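Local coordinates for Sys-1 protein (Caenorhabditis elegans, PDB 3C2G) that acts as a beta-catenin in Wnt asymmetry signalling, activating or repressing target genes with transcription factors such as POP-1, which it binds directly, at residues 82-86 and 139-143; 55-59 and 100-104; 367-373 and 429-434. All blocks are in the same frame, centred on the assembly; numbering follows the deposited sequence.

Contact 1: 82-86 and 139-143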
loop_
_atom_site.group_PDB
_atom_site.type_symbol
_atom_site.label_atom_id
_atom_site.label_comp_id
_atom_site.label_asym_id
_atom_site.label_seq_id
_atom_site.Cartn_x
_atom_site.Cartn_y
_atom_site.Cartn_z
ATOM N N LEU A 82 15.055 -23.984 -27.800
ATOM C CA LEU A 82 14.349 -23.152 -26.831
ATOM C C LEU A 82 12.873 -23.472 -26.822
ATOM O O LEU A 82 12.226 -23.374 -25.784
ATOM C CB LEU A 82 14.599 -21.667 -27.073
ATOM C CG LEU A 82 16.063 -21.252 -26.878
ATOM C CD1 LEU A 82 16.318 -19.829 -27.378
ATOM C CD2 LEU A 82 16.496 -21.429 -25.426
ATOM N N ASP A 83 12.349 -23.890 -27.970
ATOM C CA ASP A 83 10.946 -24.290 -28.051
ATOM C C ASP A 83 10.691 -25.597 -27.317
ATOM O O ASP A 83 9.636 -25.773 -26.715
ATOM C CB ASP A 83 10.462 -24.401 -29.491
ATOM C CG ASP A 83 8.957 -24.597 -29.571
ATOM O OD1 ASP A 83 8.203 -23.654 -29.236
ATOM O OD2 ASP A 83 8.525 -25.710 -29.935
ATOM N N ILE A 84 11.661 -26.509 -27.361
ATOM C CA ILE A 84 11.584 -27.722 -26.562
ATOM C C ILE A 84 11.588 -27.303 -25.096
ATOM O O ILE A 84 10.705 -27.684 -24.326
ATOM C CB ILE A 84 12.769 -28.688 -26.859
ATOM C CG1 ILE A 84 12.587 -29.373 -28.220
ATOM C CG2 ILE A 84 12.907 -29.734 -25.758
ATOM C CD1 ILE A 84 13.898 -29.891 -28.838
ATOM N N LEU A 85 12.570 -26.495 -24.718
ATOM C CA LEU A 85 12.680 -26.031 -23.339
ATOM C C LEU A 85 11.395 -25.370 -22.845
ATOM O O LEU A 85 10.939 -25.659 -21.741
ATOM C CB LEU A 85 13.872 -25.086 -23.179
ATOM C CG LEU A 85 14.124 -24.479 -21.798
ATOM C CD1 LEU A 85 14.261 -25.531 -20.677
ATOM C CD2 LEU A 85 15.362 -23.612 -21.877
ATOM N N ARG A 86 10.814 -24.502 -23.671
ATOM C CA ARG A 86 9.565 -23.842 -23.328
ATOM C C ARG A 86 8.487 -24.865 -23.020
ATOM O O ARG A 86 7.773 -24.746 -22.028
ATOM C CB ARG A 86 9.108 -22.910 -24.450
ATOM C CG ARG A 86 7.808 -22.160 -24.149
ATOM C CD ARG A 86 7.463 -21.120 -25.212
ATOM N NE ARG A 86 7.171 -21.759 -26.487
ATOM C CZ ARG A 86 5.984 -22.249 -26.829
ATOM N NH1 ARG A 86 4.960 -22.166 -25.983
ATOM N NH2 ARG A 86 5.826 -22.829 -28.016
ATOM N N GLN A 139 11.095 -16.111 -26.958
ATOM C CA GLN A 139 10.895 -17.439 -26.425
ATOM C C GLN A 139 11.503 -17.615 -25.034
ATOM O O GLN A 139 10.923 -18.279 -24.181
ATOM C CB GLN A 139 11.486 -18.452 -27.389
ATOM C CG GLN A 139 10.731 -19.740 -27.379
ATOM C CD GLN A 139 10.745 -20.409 -28.710
ATOM O OE1 GLN A 139 11.798 -20.517 -29.365
ATOM N NE2 GLN A 139 9.574 -20.886 -29.130
ATOM N N VAL A 140 12.666 -17.018 -24.805
ATOM C CA VAL A 140 13.279 -17.054 -23.490
ATOM C C VAL A 140 12.458 -16.270 -22.439
ATOM O O VAL A 140 12.343 -16.706 -21.288
ATOM C CB VAL A 140 14.731 -16.567 -23.552
ATOM C CG1 VAL A 140 15.319 -16.421 -22.150
ATOM C CG2 VAL A 140 15.575 -17.535 -24.399
ATOM N N PHE A 141 11.872 -15.138 -22.843
ATOM C CA PHE A 141 10.936 -14.413 -21.966
ATOM C C PHE A 141 9.732 -15.262 -21.591
ATOM O O PHE A 141 9.279 -15.203 -20.458
ATOM C CB PHE A 141 10.479 -13.071 -22.566
ATOM C CG PHE A 141 11.517 -11.985 -22.477
ATOM C CD1 PHE A 141 11.994 -11.558 -21.241
ATOM C CD2 PHE A 141 12.012 -11.389 -23.621
ATOM C CE1 PHE A 141 12.944 -10.556 -21.151
ATOM C CE2 PHE A 141 12.963 -10.401 -23.544
ATOM C CZ PHE A 141 13.434 -9.977 -22.300
ATOM N N GLN A 142 9.220 -16.055 -22.530
ATOM C CA GLN A 142 8.125 -16.984 -22.205
ATOM C C GLN A 142 8.536 -18.107 -21.235
ATOM O O GLN A 142 7.716 -18.579 -20.444
ATOM C CB GLN A 142 7.543 -17.596 -23.470
ATOM C CG GLN A 142 6.513 -16.736 -24.172
ATOM C CD GLN A 142 6.254 -17.227 -25.579
ATOM O OE1 GLN A 142 5.381 -18.074 -25.804
ATOM N NE2 GLN A 142 7.038 -16.728 -26.535
ATOM N N ILE A 143 9.797 -18.530 -21.306
ATOM C CA ILE A 143 10.316 -19.586 -20.445
ATOM C C ILE A 143 10.420 -19.085 -18.999
ATOM O O ILE A 143 10.010 -19.779 -18.068
ATOM C CB ILE A 143 11.688 -20.104 -20.973
ATOM C CG1 ILE A 143 11.483 -21.000 -22.205
ATOM C CG2 ILE A 143 12.474 -20.823 -19.888
ATOM C CD1 ILE A 143 12.722 -21.094 -23.114
#
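Ile143 lays its longer branch over the backbone of helix 71-90, with CG1 3.6 Å from Arg86 CA and CD1 3.5 Å from Leu82 O. Its CG1 stands anti to its own carbonyl carbon (chi1 -75°), which carries CD1 on across the Leu85 side chain to meet CD2 at 3.9 Å. One turn earlier, Leu82 CD1 meets Val140 CG2 at 3.8 Å, and Ile119 of helix 115-122 touches both of these residues. The two helices run almost the same way, their axes 19° apart over these segments.

Along the other flank the contact turns polar. Gln139 bends at chi2 so that its amide lies beside the Asp83 side chain and the edge of the Arg86 guanidinium, the amide and guanidinium planes only 5° apart. Gln139 NE2 comes within 3.1 Å of Asp83 OD1, yet the angle is too poor for a hydrogen bond. Instead, Arg86 NH2 holds Asp83 OD1 at 2.8 Å from the syn side in a salt bridge within helix 71-90, while OD2 of the same carboxylate pairs with Arg31 and Arg87. Beyond Gln139, Arg86 CD rests against Gln142.

The charge of Asp83 is thus met by arginines of helices 71-90 and 20-37; helix 134-150 brings no charged partner to it here and is joined by apolar packing and close-lying amides.

Contact 2: 55-59 and 100-104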
loop_
_atom_site.group_PDB
_atom_site.type_symbol
_atom_site.label_atom_id
_atom_site.label_comp_id
_atom_site.label_asym_id
_atom_site.label_seq_id
_atom_site.Cartn_x
_atom_site.Cartn_y
_atom_site.Cartn_z
ATOM N N LEU A 55 17.565 -32.188 -21.829
ATOM C CA LEU A 55 18.059 -30.959 -21.229
ATOM C C LEU A 55 19.536 -30.810 -21.538
ATOM O O LEU A 55 20.005 -29.715 -21.867
ATOM C CB LEU A 55 17.818 -30.922 -19.713
ATOM C CG LEU A 55 16.375 -30.761 -19.205
ATOM C CD1 LEU A 55 16.326 -30.819 -17.672
ATOM C CD2 LEU A 55 15.732 -29.477 -19.725
ATOM N N ASN A 56 20.261 -31.922 -21.454
ATOM C CA ASN A 56 21.693 -31.891 -21.691
ATOM C C ASN A 56 22.025 -31.564 -23.136
ATOM O O ASN A 56 23.057 -30.951 -23.402
ATOM C CB ASN A 56 22.357 -33.192 -21.241
ATOM C CG ASN A 56 22.582 -33.238 -19.735
ATOM O OD1 ASN A 56 22.409 -32.234 -19.028
ATOM N ND2 ASN A 56 22.987 -34.401 -19.238
ATOM N N ILE A 57 21.137 -31.943 -24.055
ATOM C CA ILE A 57 21.291 -31.568 -25.461
ATOM C C ILE A 57 20.943 -30.089 -25.695
ATOM O O ILE A 57 21.674 -29.366 -26.393
ATOM C CB ILE A 57 20.483 -32.495 -26.421
ATOM C CG1 ILE A 57 21.090 -33.904 -26.439
ATOM C CG2 ILE A 57 20.484 -31.936 -27.833
ATOM C CD1 ILE A 57 20.274 -34.931 -27.230
ATOM N N ILE A 58 19.826 -29.641 -25.125
ATOM C CA ILE A 58 19.480 -28.222 -25.182
ATOM C C ILE A 58 20.680 -27.364 -24.767
ATOM O O ILE A 58 21.120 -26.469 -25.517
ATOM C CB ILE A 58 18.230 -27.907 -24.337
ATOM C CG1 ILE A 58 16.987 -28.478 -25.029
ATOM C CG2 ILE A 58 18.107 -26.403 -24.126
ATOM C CD1 ILE A 58 15.786 -28.576 -24.155
ATOM N N TYR A 59 21.238 -27.676 -23.601
ATOM C CA TYR A 59 22.407 -26.966 -23.090
ATOM C C TYR A 59 23.581 -27.013 -24.074
ATOM O O TYR A 59 24.131 -25.975 -24.454
ATOM C CB TYR A 59 22.801 -27.547 -21.735
ATOM C CG TYR A 59 23.962 -26.870 -21.041
ATOM C CD1 TYR A 59 24.313 -25.552 -21.338
ATOM C CD2 TYR A 59 24.694 -27.543 -20.055
ATOM C CE1 TYR A 59 25.363 -24.937 -20.700
ATOM C CE2 TYR A 59 25.735 -26.925 -19.394
ATOM C CZ TYR A 59 26.067 -25.622 -19.721
ATOM O OH TYR A 59 27.118 -24.990 -19.093
ATOM N N GLN A 100 14.433 -30.448 -12.477
ATOM C CA GLN A 100 15.570 -30.679 -13.375
ATOM C C GLN A 100 15.791 -29.477 -14.277
ATOM O O GLN A 100 16.944 -29.096 -14.530
ATOM C CB GLN A 100 15.394 -31.953 -14.206
ATOM C CG GLN A 100 15.470 -33.251 -13.398
ATOM C CD GLN A 100 15.289 -34.493 -14.247
ATOM O OE1 GLN A 100 14.445 -35.338 -13.955
ATOM N NE2 GLN A 100 16.082 -34.612 -15.305
ATOM N N VAL A 101 14.691 -28.884 -14.751
ATOM C CA VAL A 101 14.747 -27.611 -15.480
ATOM C C VAL A 101 15.421 -26.526 -14.631
ATOM O O VAL A 101 16.372 -25.885 -15.076
ATOM C CB VAL A 101 13.346 -27.144 -15.954
ATOM C CG1 VAL A 101 13.423 -25.788 -16.651
ATOM C CG2 VAL A 101 12.735 -28.171 -16.897
ATOM N N VAL A 102 14.950 -26.354 -13.400
ATOM C CA VAL A 102 15.513 -25.366 -12.479
ATOM C C VAL A 102 16.999 -25.622 -12.209
ATOM O O VAL A 102 17.792 -24.674 -12.158
ATOM C CB VAL A 102 14.727 -25.324 -11.142
ATOM C CG1 VAL A 102 15.366 -24.343 -10.141
ATOM C CG2 VAL A 102 13.260 -24.968 -11.389
ATOM N N GLN A 103 17.373 -26.898 -12.051
ATOM C CA GLN A 103 18.761 -27.261 -11.739
ATOM C C GLN A 103 19.737 -26.891 -12.847
ATOM O O GLN A 103 20.919 -26.696 -12.576
ATOM C CB GLN A 103 18.895 -28.750 -11.402
ATOM C CG GLN A 103 18.390 -29.136 -10.005
ATOM C CD GLN A 103 18.222 -30.651 -9.820
ATOM O OE1 GLN A 103 18.394 -31.433 -10.763
ATOM N NE2 GLN A 103 17.874 -31.065 -8.600
HETATM N N MSE A 104 19.239 -26.793 -14.084
HETATM C CA MSE A 104 20.056 -26.368 -15.226
HETATM C C MSE A 104 20.582 -24.956 -15.054
HETATM O O MSE A 104 21.615 -24.600 -15.609
HETATM C CB MSE A 104 19.270 -26.450 -16.536
HETATM C CG MSE A 104 18.915 -27.874 -16.976
HETATM SE SE MSE A 104 20.478 -29.071 -17.152
HETATM C CE MSE A 104 21.394 -28.159 -18.615
#
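Leu55 and Met104, a selenomethionine in this crystal, bury far more surface in this contact than any other residue, and they touch each other as well as neighbours on the facing segment. Leu55 sets off toward 100-104. Its CD1 methyl reaches Gln100 of helix 98-103, 3.6 Å from Gln100 O and 3.8 Å from Gln100 CB, and its other methyl, CD2, faces Val101 CG2 more loosely at 4.3 Å.

Met104 comes back the other way. Its chain bends at both chi2 and chi3 (-56° and -64°), so it curls along the flank of helix 47-62 rather than reaching out straight. CG packs against Leu55 CD1 at 4.0 Å, SE passes 4.1 Å from Leu55 CB, and the terminal CE settles one helical turn further on, 3.5 Å from Tyr59 CB. Leu55 and Tyr59, one turn apart, therefore both touch the selenomethionine.

Helices packed side by side like these build the right-handed superhelix of the armadillo domain, and this piece lies at its N-terminal end. Helix 71-90 adds Phe88 against Leu55 and Leu85 against Val101.

Tyr59 takes chi1 of -177°, CG anti to its backbone N, which swings the ring past Met104; CE meets it obliquely, 3.7 Å from CD2. The ring's hydroxyl is hydrogen-bonded to Gln113 O, and Lys63 makes a cation-pi contact with the ring. At the opposite end of the contact, the Gln100 amide nitrogen turns back to helix 47-62, hydrogen-bonding to Gln52 OE1 and Pro48 O.

Contact 3: 367-373 and 429-434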
loop_
_atom_site.group_PDB
_atom_site.type_symbol
_atom_site.label_atom_id
_atom_site.label_comp_id
_atom_site.label_asym_id
_atom_site.label_seq_id
_atom_site.Cartn_x
_atom_site.Cartn_y
_atom_site.Cartn_z
ATOM N N ASN A 367 -9.952 24.787 -1.280
ATOM C CA ASN A 367 -11.187 24.318 -0.651
ATOM C C ASN A 367 -11.118 22.901 -0.099
ATOM O O ASN A 367 -12.126 22.202 -0.050
ATOM C CB ASN A 367 -12.387 24.451 -1.611
ATOM C CG ASN A 367 -13.062 25.820 -1.524
ATOM O OD1 ASN A 367 -12.492 26.784 -0.994
ATOM N ND2 ASN A 367 -14.286 25.909 -2.040
ATOM N N ALA A 368 -9.934 22.475 0.322
ATOM C CA ALA A 368 -9.768 21.115 0.818
ATOM C C ALA A 368 -10.788 20.779 1.909
ATOM O O ALA A 368 -11.363 19.696 1.901
ATOM C CB ALA A 368 -8.346 20.888 1.319
ATOM N N ILE A 369 -11.034 21.713 2.827
ATOM C CA ILE A 369 -11.948 21.445 3.942
ATOM C C ILE A 369 -13.375 21.236 3.454
ATOM O O ILE A 369 -14.042 20.282 3.859
ATOM C CB ILE A 369 -11.854 22.503 5.078
ATOM C CG1 ILE A 369 -10.448 22.490 5.678
ATOM C CG2 ILE A 369 -12.870 22.202 6.173
ATOM C CD1 ILE A 369 -10.025 23.773 6.363
ATOM N N PHE A 370 -13.835 22.100 2.561
ATOM C CA PHE A 370 -15.122 21.885 1.926
ATOM C C PHE A 370 -15.217 20.476 1.315
ATOM O O PHE A 370 -16.234 19.796 1.454
ATOM C CB PHE A 370 -15.349 22.930 0.837
ATOM C CG PHE A 370 -16.724 23.505 0.838
ATOM C CD1 PHE A 370 -16.949 24.786 1.348
ATOM C CD2 PHE A 370 -17.807 22.766 0.341
ATOM C CE1 PHE A 370 -18.227 25.333 1.361
ATOM C CE2 PHE A 370 -19.096 23.298 0.350
ATOM C CZ PHE A 370 -19.307 24.591 0.858
ATOM N N LEU A 371 -14.155 20.042 0.640
ATOM C CA LEU A 371 -14.156 18.765 -0.045
ATOM C C LEU A 371 -14.278 17.592 0.906
ATOM O O LEU A 371 -15.000 16.633 0.611
ATOM C CB LEU A 371 -12.914 18.613 -0.926
ATOM C CG LEU A 371 -12.788 17.286 -1.680
ATOM C CD1 LEU A 371 -13.939 17.114 -2.643
ATOM C CD2 LEU A 371 -11.475 17.219 -2.401
ATOM N N LEU A 372 -13.584 17.664 2.041
ATOM C CA LEU A 372 -13.754 16.667 3.097
ATOM C C LEU A 372 -15.210 16.524 3.509
ATOM O O LEU A 372 -15.690 15.414 3.730
ATOM C CB LEU A 372 -12.935 17.019 4.333
ATOM C CG LEU A 372 -11.446 17.273 4.152
ATOM C CD1 LEU A 372 -10.857 17.728 5.474
ATOM C CD2 LEU A 372 -10.734 16.035 3.609
ATOM N N HIS A 373 -15.909 17.647 3.618
ATOM C CA HIS A 373 -17.310 17.642 4.003
ATOM C C HIS A 373 -18.157 16.915 2.962
ATOM O O HIS A 373 -19.044 16.141 3.303
ATOM C CB HIS A 373 -17.813 19.078 4.223
ATOM C CG HIS A 373 -19.249 19.153 4.624
ATOM N ND1 HIS A 373 -20.282 19.169 3.707
ATOM C CD2 HIS A 373 -19.830 19.186 5.847
ATOM C CE1 HIS A 373 -21.434 19.215 4.350
ATOM N NE2 HIS A 373 -21.189 19.232 5.649
ATOM N N GLN A 429 -15.892 29.446 7.019
ATOM C CA GLN A 429 -17.106 28.843 6.455
ATOM C C GLN A 429 -16.922 27.349 6.150
ATOM O O GLN A 429 -17.858 26.565 6.280
ATOM C CB GLN A 429 -17.680 29.625 5.249
ATOM C CG GLN A 429 -16.786 29.746 4.014
ATOM C CD GLN A 429 -17.580 30.005 2.715
ATOM O OE1 GLN A 429 -18.444 30.895 2.645
ATOM N NE2 GLN A 429 -17.274 29.227 1.678
ATOM N N GLN A 430 -15.712 26.965 5.771
ATOM C CA GLN A 430 -15.408 25.560 5.516
ATOM C C GLN A 430 -15.492 24.746 6.818
ATOM O O GLN A 430 -16.221 23.762 6.902
ATOM C CB GLN A 430 -14.035 25.408 4.833
ATOM C CG GLN A 430 -13.950 25.935 3.378
ATOM C CD GLN A 430 -12.551 25.771 2.775
ATOM O OE1 GLN A 430 -12.095 24.652 2.510
ATOM N NE2 GLN A 430 -11.858 26.889 2.570
ATOM N N VAL A 431 -14.786 25.189 7.851
ATOM C CA VAL A 431 -14.804 24.483 9.122
ATOM C C VAL A 431 -16.204 24.416 9.747
ATOM O O VAL A 431 -16.563 23.405 10.357
ATOM C CB VAL A 431 -13.791 25.086 10.099
ATOM C CG1 VAL A 431 -13.923 24.467 11.485
ATOM C CG2 VAL A 431 -12.371 24.898 9.560
ATOM N N CYS A 432 -17.000 25.470 9.582
ATOM C CA CYS A 432 -18.310 25.549 10.244
ATOM C C CYS A 432 -19.347 24.633 9.621
ATOM O O CYS A 432 -20.348 24.296 10.245
ATOM C CB CYS A 432 -18.828 26.988 10.259
ATOM S SG CYS A 432 -17.972 28.036 11.452
ATOM N N LYS A 433 -19.116 24.234 8.382
ATOM C CA LYS A 433 -19.946 23.210 7.758
ATOM C C LYS A 433 -20.003 21.927 8.597
ATOM O O LYS A 433 -21.017 21.230 8.590
ATOM C CB LYS A 433 -19.428 22.894 6.360
ATOM C CG LYS A 433 -19.763 23.952 5.331
ATOM C CD LYS A 433 -19.973 23.317 3.962
ATOM C CE LYS A 433 -21.402 22.802 3.789
ATOM N NZ LYS A 433 -22.370 23.927 3.594
ATOM N N PHE A 434 -18.929 21.634 9.333
ATOM C CA PHE A 434 -18.865 20.423 10.146
ATOM C C PHE A 434 -19.770 20.402 11.377
ATOM O O PHE A 434 -19.925 19.344 11.993
ATOM C CB PHE A 434 -17.415 20.039 10.498
ATOM C CG PHE A 434 -16.698 19.323 9.382
ATOM C CD1 PHE A 434 -16.742 17.939 9.284
ATOM C CD2 PHE A 434 -16.007 20.034 8.408
ATOM C CE1 PHE A 434 -16.079 17.273 8.238
ATOM C CE2 PHE A 434 -15.348 19.375 7.364
ATOM C CZ PHE A 434 -15.380 17.995 7.281
#
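Gln430 is the main bump here: its extended side chain pushes into the hollow at the start of helix 368-377, bounded by Asn367, Ile369 and Phe370. Its CB sits against Ile369 CB at 3.6 Å, and its CG meets the edge of the Phe370 ring. At the end, OE1 accepts the first-turn amide Phe370 N at 3.1 Å, with an N-H...O angle of 161° and the donor lying in the carbonyl plane on a lone pair. The amide nitrogen lies near Asn367 OD1 and makes weak hydrogen bonds to Asn426 OD1 and Ile364 O.

A second bump, Lys433, fills the groove between two aromatic rings one turn apart. Bends at chi2, chi3 and chi4 fold the chain so that CD lies over a face of Phe370, 3.4 Å from CZ, and CE over a face of His373, 3.6 Å from CE1. Beyond the groove, His373 turns its ring edge to the face of Phe434 in a T-shaped pair, centroids 5.6 Å apart. Phe434 in turn wedges its CE2-CZ edge between Ile369 CG2 and Leu372 CB, backed by Leu405 of helix 388-409.

The Lys433 ammonium is paired with Glu436, and it is the methylenes CD and CE that lie on the rings, as CH-pi contacts; the polar tie to Phe370 N is side chain to backbone, where the helix dipole would probably favour the glutamine oxygen.

In the fold
Contacts 1 and 2 are close neighbours at the N-terminal end of the superhelix, their centres 12 Å apart. They interlock along the chain, since their segments alternate, and they touch directly: Ile84 CG2 meets Ile58 CD1 at 3.5 Å, and Leu85 CD1 meets Val101 CG1 at 4.1 Å. Helix 71-90, which carries 82-86, thus packs with both helices of contact 2 as well as with helix 134-150. Contact 3 comes later in the chain, on the other side of its centre, about 59 Å from contact 1 and 66 Å from contact 2 between centres. It joins a separate part of the same elongated helical array, with no direct touch to either.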